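Local coordinates for protein putative P450-like enzyme (Streptomyces himastatinicus ATCC 53653, PDB 5Z9J) that probably works as a haem-dependent cytochrome P450 monooxygenase that binds haem b and inserts oxygen into an organic substrate, at residues P134-M137 and I138-L142; V144-S147 and D148-L151; L183-L186 and W187-D191; A247-M250 and L251-A255; L273-E276 and S277-Y280. All coordinates share one frame; numbering follows the deposited sequence.

Interaction 1: residues P134-M137 and I138-L142; sequences PLIM and ISDLL
Leu135 O, in helix 132-142 of the cytochrome P450 fold, accepts two hydrogen bonds from Ser139, one turn further along. The amide is the ordinary helical donor, with Ser139 N 3.0 Å from Leu135 O. The hydroxyl is the shorter one, with Ser139 OG 2.6 Å from Leu135 O. Hydroxyl and amide come from opposite faces of the carbonyl plane, and the hydroxyl lies 36° out of it. Its torsion explains the reach: chi1 of -58° places OG beside the backbone N, from where it reaches back to the carbonyl one turn earlier, and a buried hydroxyl is satisfied within its own helix.

Ile138 can be followed outward from the backbone. Its CB lies 3.7 Å from Pro134 O, the acceptor of its own amide. CG1 comes closer, 3.2 Å from Pro134 O, and CD1 at the end of the branch is again 3.7 Å from Pro134 O; the longer branch thus passes alongside the carbonyl. Beyond the helix the Ile138 side chain touches the haem, and through it the turn takes part in lining the cofactor pocket.

On another flank Ile136 and Asp140 run side by side, and Asp140 OD1 forms a salt bridge with Arg149. The other oxygen, Asp140 OD2, rests 3.7 Å from Ile136 CG2.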
loop_
_atom_site.group_PDB
_atom_site.type_symbol
_atom_site.label_atom_id
_atom_site.label_comp_id
_atom_site.label_asym_id
_atom_site.label_seq_id
_atom_site.Cartn_x
_atom_site.Cartn_y
_atom_site.Cartn_z
ATOM N N PRO A 134 7.622 7.852 4.906
ATOM C CA PRO A 134 6.153 7.847 4.770
ATOM C C PRO A 134 5.437 7.691 6.098
ATOM O O PRO A 134 4.343 8.206 6.252
ATOM C CB PRO A 134 5.892 6.628 3.893
ATOM C CG PRO A 134 7.131 5.805 3.998
ATOM C CD PRO A 134 8.227 6.700 4.212
ATOM N N LEU A 135 6.050 7.006 7.041
ATOM C CA LEU A 135 5.485 6.911 8.366
ATOM C C LEU A 135 5.438 8.302 9.026
ATOM O O LEU A 135 4.438 8.692 9.633
ATOM C CB LEU A 135 6.278 5.942 9.242
ATOM C CG LEU A 135 5.634 5.926 10.655
ATOM C CD1 LEU A 135 4.149 5.525 10.535
ATOM C CD2 LEU A 135 6.351 5.075 11.655
ATOM N N ILE A 136 6.541 9.025 8.958
ATOM C CA ILE A 136 6.607 10.356 9.534
ATOM C C ILE A 136 5.590 11.325 8.890
ATOM O O ILE A 136 4.912 12.094 9.598
ATOM C CB ILE A 136 8.018 10.935 9.444
ATOM C CG1 ILE A 136 8.957 10.178 10.386
ATOM C CG2 ILE A 136 8.033 12.420 9.837
ATOM C CD1 ILE A 136 10.434 10.544 10.208
ATOM N N MET A 137 5.480 11.268 7.570
ATOM C CA MET A 137 4.577 12.123 6.802
ATOM C C MET A 137 3.140 11.927 7.194
ATOM O O MET A 137 2.369 12.895 7.254
ATOM C CB MET A 137 4.724 11.871 5.294
ATOM C CG MET A 137 6.012 12.398 4.682
ATOM S SD MET A 137 6.215 14.197 4.803
ATOM C CE MET A 137 4.971 14.821 3.680
ATOM N N ILE A 138 2.738 10.673 7.375
ATOM C CA ILE A 138 1.363 10.401 7.727
ATOM C C ILE A 138 1.138 10.774 9.190
ATOM O O ILE A 138 0.102 11.255 9.532
ATOM C CB ILE A 138 0.966 8.956 7.505
ATOM C CG1 ILE A 138 1.147 8.601 6.001
ATOM C CG2 ILE A 138 -0.499 8.779 7.790
ATOM C CD1 ILE A 138 0.878 7.143 5.719
ATOM N N SER A 139 2.132 10.540 10.022
ATOM C CA SER A 139 1.999 10.865 11.454
ATOM C C SER A 139 1.782 12.360 11.610
ATOM O O SER A 139 0.835 12.768 12.276
ATOM C CB SER A 139 3.228 10.379 12.214
ATOM O OG SER A 139 3.404 8.979 12.029
ATOM N N ASP A 140 2.570 13.165 10.911
ATOM C CA ASP A 140 2.416 14.609 10.944
ATOM C C ASP A 140 1.068 15.013 10.364
ATOM O O ASP A 140 0.385 15.845 10.933
ATOM C CB ASP A 140 3.513 15.297 10.136
ATOM C CG ASP A 140 4.856 15.174 10.769
ATOM O OD1 ASP A 140 4.904 14.768 11.941
ATOM O OD2 ASP A 140 5.869 15.452 10.100
ATOM N N LEU A 141 0.631 14.360 9.293
ATOM C CA LEU A 141 -0.644 14.741 8.705
ATOM C C LEU A 141 -1.790 14.532 9.713
ATOM O O LEU A 141 -2.694 15.372 9.844
ATOM C CB LEU A 141 -0.890 13.968 7.423
ATOM C CG LEU A 141 -2.306 14.162 6.881
ATOM C CD1 LEU A 141 -2.581 15.657 6.692
ATOM C CD2 LEU A 141 -2.463 13.425 5.593
ATOM N N LEU A 142 -1.692 13.453 10.483
ATOM C CA LEU A 142 -2.681 13.131 11.508
ATOM C C LEU A 142 -2.488 13.960 12.766
ATOM O O LEU A 142 -3.361 14.006 13.641
ATOM C CB LEU A 142 -2.599 11.644 11.829
ATOM C CG LEU A 142 -3.140 10.739 10.731
ATOM C CD1 LEU A 142 -2.646 9.296 10.875
ATOM C CD2 LEU A 142 -4.674 10.771 10.795
#

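Interaction 2: residues V144-S147 and D148-L151; sequences VPES and DRAL
Pro145 O and Glu146 O accept amides where the loop passes into helix 147-163. Both backbone bonds span three residues: Asp148 N to Pro145 O is 3.0 Å and Arg149 N to Glu146 O is 2.9 Å. Each donor stands above the plane of its acceptor carbonyl, 56° out of it. A third bond, from Ala150 N to Ser147 O, is weak.

Stacking joins Glu146 and Arg149. Their side chains lie side by side and point the same way, carboxylate and guanidinium planes only 11° apart. Glu146 CG sits over the centre of the guanidinium, 3.7 Å from Arg149 CZ. The opposite charges do not pair directly: Glu146 OE2 is 4.2 Å from Arg149 NH2 and well out of the guanidinium plane, so the attraction is electrostatic alone.

A water in the guanidinium plane links the two segments. It accepts from Arg149 NE at 2.8 Å and donates to Val144 O at 2.7 Å, tying the extended arginine to the loop. Were Arg149 replaced by an alanine, this water is likely to lose its donor and Asp140, the salt-bridge partner of NH2, its charged mate.

The proline ring makes a van der Waals contact with a carboxylate: Pro145 CG lies 3.5 Å from Asp148 OD2 where the two side chains cross. Around the turn, Val144 and Leu151 rest on Tyr192 of helix 172-202, while Arg149 lies against Ile136 and Ser139 of helix 132-142.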
loop_
_atom_site.group_PDB
_atom_site.type_symbol
_atom_site.label_atom_id
_atom_site.label_comp_id
_atom_site.label_asym_id
_atom_site.label_seq_id
_atom_site.Cartn_x
_atom_site.Cartn_y
_atom_site.Cartn_z
ATOM N N VAL A 144 -0.165 13.709 15.240
ATOM C CA VAL A 144 0.338 13.044 16.436
ATOM C C VAL A 144 1.762 13.499 16.755
ATOM O O VAL A 144 2.588 13.686 15.869
ATOM C CB VAL A 144 0.304 11.499 16.314
ATOM C CG1 VAL A 144 -1.127 11.007 16.073
ATOM C CG2 VAL A 144 1.256 11.026 15.229
ATOM N N PRO A 145 2.048 13.684 18.047
ATOM C CA PRO A 145 3.409 14.020 18.487
ATOM C C PRO A 145 4.450 13.012 17.986
ATOM O O PRO A 145 4.097 11.860 17.689
ATOM C CB PRO A 145 3.308 13.983 20.016
ATOM C CG PRO A 145 2.009 13.286 20.326
ATOM C CD PRO A 145 1.103 13.548 19.165
ATOM N N GLU A 146 5.700 13.443 17.856
ATOM C CA GLU A 146 6.744 12.552 17.368
ATOM C C GLU A 146 6.859 11.303 18.252
ATOM O O GLU A 146 7.071 10.208 17.738
ATOM C CB GLU A 146 8.095 13.282 17.290
ATOM C CG GLU A 146 8.025 14.624 16.543
ATOM C CD GLU A 146 9.392 15.296 16.338
ATOM O OE1 GLU A 146 10.436 14.694 16.697
ATOM O OE2 GLU A 146 9.412 16.432 15.802
ATOM N N SER A 147 6.663 11.451 19.564
ATOM C CA SER A 147 6.733 10.303 20.475
ATOM C C SER A 147 5.765 9.180 20.064
ATOM O O SER A 147 6.055 8.008 20.250
ATOM C CB SER A 147 6.462 10.724 21.931
ATOM O OG SER A 147 5.159 11.261 22.088
ATOM N N ASP A 148 4.606 9.544 19.530
ATOM C CA ASP A 148 3.584 8.577 19.118
ATOM C C ASP A 148 3.945 7.848 17.819
ATOM O O ASP A 148 3.276 6.880 17.441
ATOM C CB ASP A 148 2.237 9.280 18.966
ATOM C CG ASP A 148 1.639 9.677 20.299
ATOM O OD1 ASP A 148 2.365 9.633 21.292
ATOM O OD2 ASP A 148 0.469 10.104 20.330
ATOM N N ARG A 149 4.984 8.300 17.117
ATOM C CA ARG A 149 5.358 7.588 15.893
ATOM C C ARG A 149 5.854 6.182 16.281
ATOM O O ARG A 149 5.694 5.215 15.522
ATOM C CB ARG A 149 6.432 8.352 15.099
ATOM C CG ARG A 149 5.986 9.709 14.502
ATOM C CD ARG A 149 7.206 10.532 14.051
ATOM N NE ARG A 149 6.907 11.901 13.635
ATOM C CZ ARG A 149 7.836 12.811 13.332
ATOM N NH1 ARG A 149 9.127 12.487 13.344
ATOM N NH2 ARG A 149 7.482 14.039 12.969
ATOM N N ALA A 150 6.407 6.073 17.486
ATOM C CA ALA A 150 6.823 4.796 18.059
ATOM C C ALA A 150 5.660 3.817 18.177
ATOM O O ALA A 150 5.750 2.663 17.769
ATOM C CB ALA A 150 7.441 5.021 19.440
ATOM N N LEU A 151 4.562 4.310 18.747
ATOM C CA LEU A 151 3.386 3.502 19.007
ATOM C C LEU A 151 2.835 2.950 17.689
ATOM O O LEU A 151 2.304 1.836 17.646
ATOM C CB LEU A 151 2.334 4.331 19.742
ATOM C CG LEU A 151 0.990 3.675 20.031
ATOM C CD1 LEU A 151 1.242 2.397 20.812
ATOM C CD2 LEU A 151 0.080 4.626 20.814
HETATM O O HOH W 1 4.239 12.823 13.903
#

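Interaction 3: residues L183-L186 and W187-D191; sequences LELL and WEMRD
One turn of the long helix 172-202, probably the G helix of the P450 fold, carries a CH-pi contact over an indole face on one flank and a methionine methyl set between two leucines on another. Leu183 lies over one face of the Trp187 indole. Its CG forms the CH-pi contact, 3.8 Å from the centroid of the Trp187 six-membered ring and only 7° off the ring normal. The methyls spread over the same face: Leu183 CD2 is 3.6 Å from Trp187 CH2, and Leu183 CD1 is 3.7 Å from Trp187 CE2, toward the rim. With chi1 at -84°, Trp187 CG lies beside the backbone N, which folds the indole back over the residue one turn earlier. Glu184 arrives instead at the ring edge, OE1 4.0 Å from Trp187 CE3, with its carboxylate nearly perpendicular to the ring at 82°.

Met189 turns its terminal methyl into the notch between the leucines: CE is 3.6 Å from Leu185 CG, and the same atom is 3.6 Å from Leu186 CD2. The bend at chi3 brings the methyl there. The backbone keeps its helical bonds, the straightest joining Met189 N to Leu185 O.

Leu185 and Met189 also meet Trp155 of helix 147-163, whose indole NE1 donates to Glu188 OE2. Met189 reaches Ser228 and Asn232 of helix 224-238, and Leu183 and Leu186 rest on Ile70 of helix 68-71.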
loop_
_atom_site.group_PDB
_atom_site.type_symbol
_atom_site.label_atom_id
_atom_site.label_comp_id
_atom_site.label_asym_id
_atom_site.label_seq_id
_atom_site.Cartn_x
_atom_site.Cartn_y
_atom_site.Cartn_z
ATOM N N LEU A 183 -8.892 -7.776 17.307
ATOM C CA LEU A 183 -9.842 -7.028 18.120
ATOM C C LEU A 183 -9.175 -6.264 19.264
ATOM O O LEU A 183 -9.523 -5.103 19.533
ATOM C CB LEU A 183 -10.914 -7.968 18.684
ATOM C CG LEU A 183 -11.896 -7.351 19.693
ATOM C CD1 LEU A 183 -12.740 -6.259 19.077
ATOM C CD2 LEU A 183 -12.805 -8.427 20.263
ATOM N N GLU A 184 -8.218 -6.911 19.925
ATOM C CA GLU A 184 -7.507 -6.268 21.020
ATOM C C GLU A 184 -6.747 -5.050 20.474
ATOM O O GLU A 184 -6.662 -4.020 21.133
ATOM C CB GLU A 184 -6.561 -7.265 21.700
ATOM C CG GLU A 184 -7.262 -8.504 22.309
ATOM C CD GLU A 184 -8.073 -8.203 23.557
ATOM O OE1 GLU A 184 -7.852 -7.142 24.182
ATOM O OE2 GLU A 184 -8.928 -9.037 23.932
ATOM N N LEU A 185 -6.261 -5.146 19.238
ATOM C CA LEU A 185 -5.490 -4.056 18.670
ATOM C C LEU A 185 -6.423 -2.930 18.233
ATOM O O LEU A 185 -6.118 -1.748 18.445
ATOM C CB LEU A 185 -4.658 -4.550 17.467
ATOM C CG LEU A 185 -3.818 -3.504 16.747
ATOM C CD1 LEU A 185 -2.848 -2.842 17.697
ATOM C CD2 LEU A 185 -3.060 -4.107 15.569
ATOM N N LEU A 186 -7.622 -3.279 17.784
ATOM C CA LEU A 186 -8.572 -2.246 17.396
ATOM C C LEU A 186 -9.036 -1.463 18.593
ATOM O O LEU A 186 -9.273 -0.265 18.500
ATOM C CB LEU A 186 -9.800 -2.843 16.722
ATOM C CG LEU A 186 -9.504 -3.459 15.382
ATOM C CD1 LEU A 186 -10.760 -4.077 14.786
ATOM C CD2 LEU A 186 -8.901 -2.405 14.472
ATOM N N TRP A 187 -9.120 -2.131 19.733
ATOM C CA TRP A 187 -9.532 -1.455 20.951
ATOM C C TRP A 187 -8.455 -0.535 21.477
ATOM O O TRP A 187 -8.749 0.548 21.967
ATOM C CB TRP A 187 -9.914 -2.457 22.023
ATOM C CG TRP A 187 -11.319 -2.956 21.922
ATOM C CD1 TRP A 187 -12.375 -2.304 21.368
ATOM C CD2 TRP A 187 -11.836 -4.188 22.447
ATOM N NE1 TRP A 187 -13.520 -3.060 21.492
ATOM C CE2 TRP A 187 -13.217 -4.221 22.153
ATOM C CE3 TRP A 187 -11.263 -5.270 23.129
ATOM C CZ2 TRP A 187 -14.035 -5.294 22.511
ATOM C CZ3 TRP A 187 -12.077 -6.337 23.486
ATOM C CH2 TRP A 187 -13.448 -6.339 23.177
ATOM N N GLU A 188 -7.202 -0.922 21.302
ATOM C CA GLU A 188 -6.123 -0.060 21.748
ATOM C C GLU A 188 -6.012 1.186 20.889
ATOM O O GLU A 188 -5.864 2.292 21.403
ATOM C CB GLU A 188 -4.793 -0.817 21.744
ATOM C CG GLU A 188 -3.595 0.080 22.011
ATOM C CD GLU A 188 -2.269 -0.645 21.941
ATOM O OE1 GLU A 188 -2.236 -1.884 22.094
ATOM O OE2 GLU A 188 -1.257 0.035 21.701
ATOM N N MET A 189 -6.181 1.020 19.599
ATOM C CA MET A 189 -6.194 2.150 18.689
ATOM C C MET A 189 -7.393 3.051 18.877
ATOM O O MET A 189 -7.284 4.263 18.795
ATOM C CB MET A 189 -6.162 1.649 17.241
ATOM C CG MET A 189 -5.034 0.692 16.995
ATOM S SD MET A 189 -4.662 0.406 15.244
ATOM C CE MET A 189 -5.634 -1.042 14.926
ATOM N N ARG A 190 -8.544 2.442 19.125
ATOM C CA ARG A 190 -9.753 3.203 19.270
ATOM C C ARG A 190 -9.583 4.110 20.491
ATOM O O ARG A 190 -9.928 5.280 20.441
ATOM C CB ARG A 190 -10.966 2.307 19.441
ATOM C CG ARG A 190 -12.277 3.084 19.406
ATOM C CD ARG A 190 -13.337 2.422 20.241
ATOM N NE ARG A 190 -12.716 1.724 21.362
ATOM C CZ ARG A 190 -12.574 2.239 22.581
ATOM N NH1 ARG A 190 -13.012 3.468 22.846
ATOM N NH2 ARG A 190 -11.990 1.523 23.533
ATOM N N ASP A 191 -8.955 3.588 21.530
ATOM C CA ASP A 191 -8.822 4.386 22.761
ATOM C C ASP A 191 -7.722 5.401 22.579
ATOM O O ASP A 191 -7.785 6.485 23.134
ATOM C CB ASP A 191 -8.494 3.490 23.947
#

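Interaction 4: residues A247-M250 and L251-A255; sequences ANTM and LCLDA
Asn248 O takes the shortest polar bond of this turn, with Cys252 N 2.8 Å away at an N-H...O angle of 156°. The residues belong to helix 240-255, probably the C-terminal half of the long central helix of the P450 fold, and the bond is one of four regular i to i+4 links that cross the segments. Another, from Leu251 N to Ala247 O, is 2.9 Å. The thiol leans the same way: chi1 of -74° sets SG beside the backbone N, and Cys252 SG stands 3.3 Å from Asn248 O.

The side-chain amide of Asn248 is bonded outside this turn. Its OD1 accepts from Val390 N, while ND2 makes weak bonds to the carbonyls of Met281 and Ser388, so a buried amide joins the helix to segments distant in sequence. Thr249 OG1 pairs with Leu245 O of the preceding turn and with Ser277 OG of helix 270-280.

Side-chain contact within the turn is modest. The amide of Leu253 is bonded to the carbonyl one turn earlier, its N 3.0 Å from Thr249 O, and Leu253 CG lies close to the same acceptor, 3.3 Å from Thr249 O. Met250 is bent at both chi2 and chi3, which turns SD toward Leu253, one turn on, while its flank meets Val361 and Leu364 of helix 350-367. The thioether then crosses the end of the leucine, where Met250 SD comes within 4.2 Å of Leu253 CD1.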
loop_
_atom_site.group_PDB
_atom_site.type_symbol
_atom_site.label_atom_id
_atom_site.label_comp_id
_atom_site.label_asym_id
_atom_site.label_seq_id
_atom_site.Cartn_x
_atom_site.Cartn_y
_atom_site.Cartn_z
ATOM N N ALA A 247 12.180 2.114 -2.039
ATOM C CA ALA A 247 13.287 1.182 -2.019
ATOM C C ALA A 247 13.336 0.316 -3.318
ATOM O O ALA A 247 14.397 0.128 -3.880
ATOM C CB ALA A 247 13.200 0.334 -0.799
ATOM N N ASN A 248 12.195 -0.155 -3.788
ATOM C CA ASN A 248 12.169 -0.930 -5.075
ATOM C C ASN A 248 12.770 -0.132 -6.172
ATOM O O ASN A 248 13.540 -0.660 -7.014
ATOM C CB ASN A 248 10.745 -1.245 -5.496
ATOM C CG ASN A 248 10.065 -2.203 -4.591
ATOM O OD1 ASN A 248 10.685 -2.845 -3.748
ATOM N ND2 ASN A 248 8.768 -2.275 -4.715
ATOM N N THR A 249 12.443 1.167 -6.173
ATOM C CA THR A 249 12.902 2.052 -7.225
ATOM C C THR A 249 14.441 2.191 -7.224
ATOM O O THR A 249 15.096 2.026 -8.285
ATOM C CB THR A 249 12.223 3.436 -7.176
ATOM O OG1 THR A 249 10.793 3.311 -7.348
ATOM C CG2 THR A 249 12.806 4.328 -8.248
ATOM N N MET A 250 15.037 2.413 -6.057
ATOM C CA MET A 250 16.478 2.451 -5.965
ATOM C C MET A 250 17.107 1.101 -6.308
ATOM O O MET A 250 18.187 1.069 -6.886
ATOM C CB MET A 250 16.928 2.865 -4.555
ATOM C CG MET A 250 16.330 4.184 -4.098
ATOM S SD MET A 250 16.441 5.564 -5.288
ATOM C CE MET A 250 18.217 5.769 -5.447
ATOM N N LEU A 251 16.460 -0.005 -5.937
ATOM C CA LEU A 251 16.959 -1.343 -6.279
ATOM C C LEU A 251 16.966 -1.571 -7.784
ATOM O O LEU A 251 17.907 -2.160 -8.328
ATOM C CB LEU A 251 16.116 -2.421 -5.635
ATOM C CG LEU A 251 16.403 -3.824 -6.144
ATOM C CD1 LEU A 251 17.788 -4.286 -5.695
ATOM C CD2 LEU A 251 15.349 -4.832 -5.675
ATOM N N CYS A 252 15.895 -1.142 -8.441
ATOM C CA CYS A 252 15.775 -1.280 -9.898
ATOM C C CYS A 252 16.786 -0.411 -10.717
ATOM O O CYS A 252 17.312 -0.822 -11.763
ATOM C CB CYS A 252 14.312 -0.986 -10.288
ATOM S SG CYS A 252 13.194 -2.326 -9.832
ATOM N N LEU A 253 17.008 0.814 -10.270
ATOM C CA LEU A 253 18.024 1.694 -10.796
ATOM C C LEU A 253 19.421 1.058 -10.685
ATOM O O LEU A 253 20.248 1.184 -11.582
ATOM C CB LEU A 253 18.009 3.026 -10.031
ATOM C CG LEU A 253 16.841 3.962 -10.319
ATOM C CD1 LEU A 253 16.919 5.158 -9.396
ATOM C CD2 LEU A 253 16.870 4.437 -11.715
ATOM N N ASP A 254 19.717 0.494 -9.513
ATOM C CA ASP A 254 20.989 -0.193 -9.325
ATOM C C ASP A 254 21.114 -1.364 -10.291
ATOM O O ASP A 254 22.176 -1.609 -10.851
ATOM C CB ASP A 254 21.133 -0.688 -7.897
ATOM C CG ASP A 254 22.464 -1.398 -7.649
ATOM O OD1 ASP A 254 23.407 -0.771 -7.134
ATOM O OD2 ASP A 254 22.566 -2.607 -7.964
ATOM N N ALA A 255 20.019 -2.082 -10.469
ATOM C CA ALA A 255 20.019 -3.293 -11.280
ATOM C C ALA A 255 20.092 -2.975 -12.769
ATOM O O ALA A 255 20.783 -3.648 -13.520
ATOM C CB ALA A 255 18.761 -4.102 -10.963
#

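Interaction 5: residues L273-E276 and S277-Y280; sequences LLEE and SMRY
Glu276 and Arg279 are the glutamate and arginine of the ExxR motif, the signature of the K helix in cytochromes P450, here helix 270-280. Their salt bridge is the tight part of the contact. Arg279 grips the carboxylate side-on with two nitrogens. NE makes an unusually short and almost straight bond, 2.5 Å from Glu276 OE1. NH2 is 2.9 Å from Glu276 OE2, with an angle of 167° at the hydrogen. Both oxygens lie in the guanidinium plane, yet each is met from above the carboxylate plane, the two groups being turned 45° apart. Glu276 CG stands anti to the backbone N, and a bend at chi2 brings the acid alongside the arginine.

Glu276 OE2 also pairs with Arg332 and accepts from Asp329 N, while Arg279 NH1 donates to the carbonyls of Pro325 and Asn316. Losing the acid to an alanine is likely to leave Arg279 and Arg332 without their shared carboxylate and hold the Arg279 guanidinium less firmly.

The looser flank holds Glu275, the more exposed glutamate, and Met278, lying side by side without a polar bond between them. Glu275 is engaged by His337 and Arg354, and Met278 touches the haem. The two side chains meet where Met278 CE sits 3.5 Å from Glu275 OE2.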
loop_
_atom_site.group_PDB
_atom_site.type_symbol
_atom_site.label_atom_id
_atom_site.label_comp_id
_atom_site.label_asym_id
_atom_site.label_seq_id
_atom_site.Cartn_x
_atom_site.Cartn_y
_atom_site.Cartn_z
ATOM N N LEU A 273 9.424 7.075 -13.928
ATOM C CA LEU A 273 10.212 6.015 -13.283
ATOM C C LEU A 273 9.459 5.391 -12.109
ATOM O O LEU A 273 9.409 4.170 -11.927
ATOM C CB LEU A 273 11.565 6.600 -12.820
ATOM C CG LEU A 273 12.407 5.834 -11.803
ATOM C CD1 LEU A 273 12.879 4.447 -12.281
ATOM C CD2 LEU A 273 13.592 6.674 -11.384
ATOM N N LEU A 274 8.885 6.248 -11.283
ATOM C CA LEU A 274 8.084 5.757 -10.160
ATOM C C LEU A 274 6.857 4.933 -10.607
ATOM O O LEU A 274 6.541 3.887 -10.028
ATOM C CB LEU A 274 7.613 6.940 -9.342
ATOM C CG LEU A 274 8.804 7.634 -8.673
ATOM C CD1 LEU A 274 8.408 8.953 -8.000
ATOM C CD2 LEU A 274 9.223 6.633 -7.649
ATOM N N GLU A 275 6.184 5.399 -11.642
ATOM C CA GLU A 275 5.023 4.660 -12.143
ATOM C C GLU A 275 5.463 3.303 -12.658
ATOM O O GLU A 275 4.774 2.318 -12.445
ATOM C CB GLU A 275 4.322 5.412 -13.268
ATOM C CG GLU A 275 3.696 6.743 -12.932
ATOM C CD GLU A 275 2.634 6.651 -11.862
ATOM O OE1 GLU A 275 1.728 5.798 -11.998
ATOM O OE2 GLU A 275 2.711 7.416 -10.876
ATOM N N GLU A 276 6.621 3.267 -13.325
ATOM C CA GLU A 276 7.118 2.003 -13.895
ATOM C C GLU A 276 7.620 1.093 -12.770
ATOM O O GLU A 276 7.546 -0.120 -12.861
ATOM C CB GLU A 276 8.211 2.260 -14.940
ATOM C CG GLU A 276 8.930 1.047 -15.501
ATOM C CD GLU A 276 8.054 0.220 -16.461
ATOM O OE1 GLU A 276 6.798 0.274 -16.381
ATOM O OE2 GLU A 276 8.642 -0.356 -17.396
ATOM N N SER A 277 8.119 1.711 -11.694
ATOM C CA SER A 277 8.514 0.962 -10.524
ATOM C C SER A 277 7.275 0.228 -9.975
ATOM O O SER A 277 7.364 -0.884 -9.465
ATOM C CB SER A 277 9.110 1.905 -9.427
ATOM O OG SER A 277 9.781 1.115 -8.480
ATOM N N MET A 278 6.147 0.936 -9.954
ATOM C CA MET A 278 4.868 0.379 -9.503
ATOM C C MET A 278 4.372 -0.722 -10.447
ATOM O O MET A 278 3.874 -1.751 -10.038
ATOM C CB MET A 278 3.838 1.502 -9.342
ATOM C CG MET A 278 4.058 2.273 -7.954
ATOM S SD MET A 278 2.695 3.414 -7.673
ATOM C CE MET A 278 3.117 4.671 -8.800
ATOM N N ARG A 279 4.565 -0.520 -11.729
ATOM C CA ARG A 279 4.078 -1.560 -12.634
ATOM C C ARG A 279 4.859 -2.850 -12.404
ATOM O O ARG A 279 4.267 -3.889 -12.127
ATOM C CB ARG A 279 4.203 -1.101 -14.077
ATOM C CG ARG A 279 3.577 -2.098 -15.037
ATOM C CD ARG A 279 4.019 -1.736 -16.428
ATOM N NE ARG A 279 5.456 -1.826 -16.673
ATOM C CZ ARG A 279 6.100 -2.956 -16.989
ATOM N NH1 ARG A 279 5.432 -4.115 -17.051
ATOM N NH2 ARG A 279 7.406 -2.932 -17.226
ATOM N N TYR A 280 6.188 -2.693 -12.361
ATOM C CA TYR A 280 7.171 -3.778 -12.403
ATOM C C TYR A 280 7.358 -4.535 -11.092
ATOM O O TYR A 280 7.621 -5.750 -11.082
ATOM C CB TYR A 280 8.519 -3.194 -12.885
ATOM C CG TYR A 280 9.646 -4.169 -13.016
ATOM C CD1 TYR A 280 9.871 -4.823 -14.218
ATOM C CD2 TYR A 280 10.488 -4.450 -11.931
ATOM C CE1 TYR A 280 10.892 -5.721 -14.353
ATOM C CE2 TYR A 280 11.539 -5.357 -12.068
ATOM C CZ TYR A 280 11.725 -5.983 -13.299
ATOM O OH TYR A 280 12.720 -6.893 -13.512
#

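How the interactions relate
Interactions 1, 2 and 3 form a chain of neighbours, 1 touching 2 and 2 touching 3. Interactions 1 and 2, centres 10 Å apart, share a salt bridge in which Asp140 OD1 lies 2.9 Å from Arg149 NH2; interaction 2 meets interaction 3 where Leu151 CD1 is 3.6 Å from Glu188 OE2. Interactions 4 and 5 form a second pair, also 10 Å between centres, joined by a probable hydrogen bond between Thr249 OG1 and Ser277 OG, 2.7 Å apart. Interactions 1 and 5 each reach the haem: the side chains of Ile138 and Met278 approach it to about 4 Å, although the centres of the two contacts are 23 Å apart.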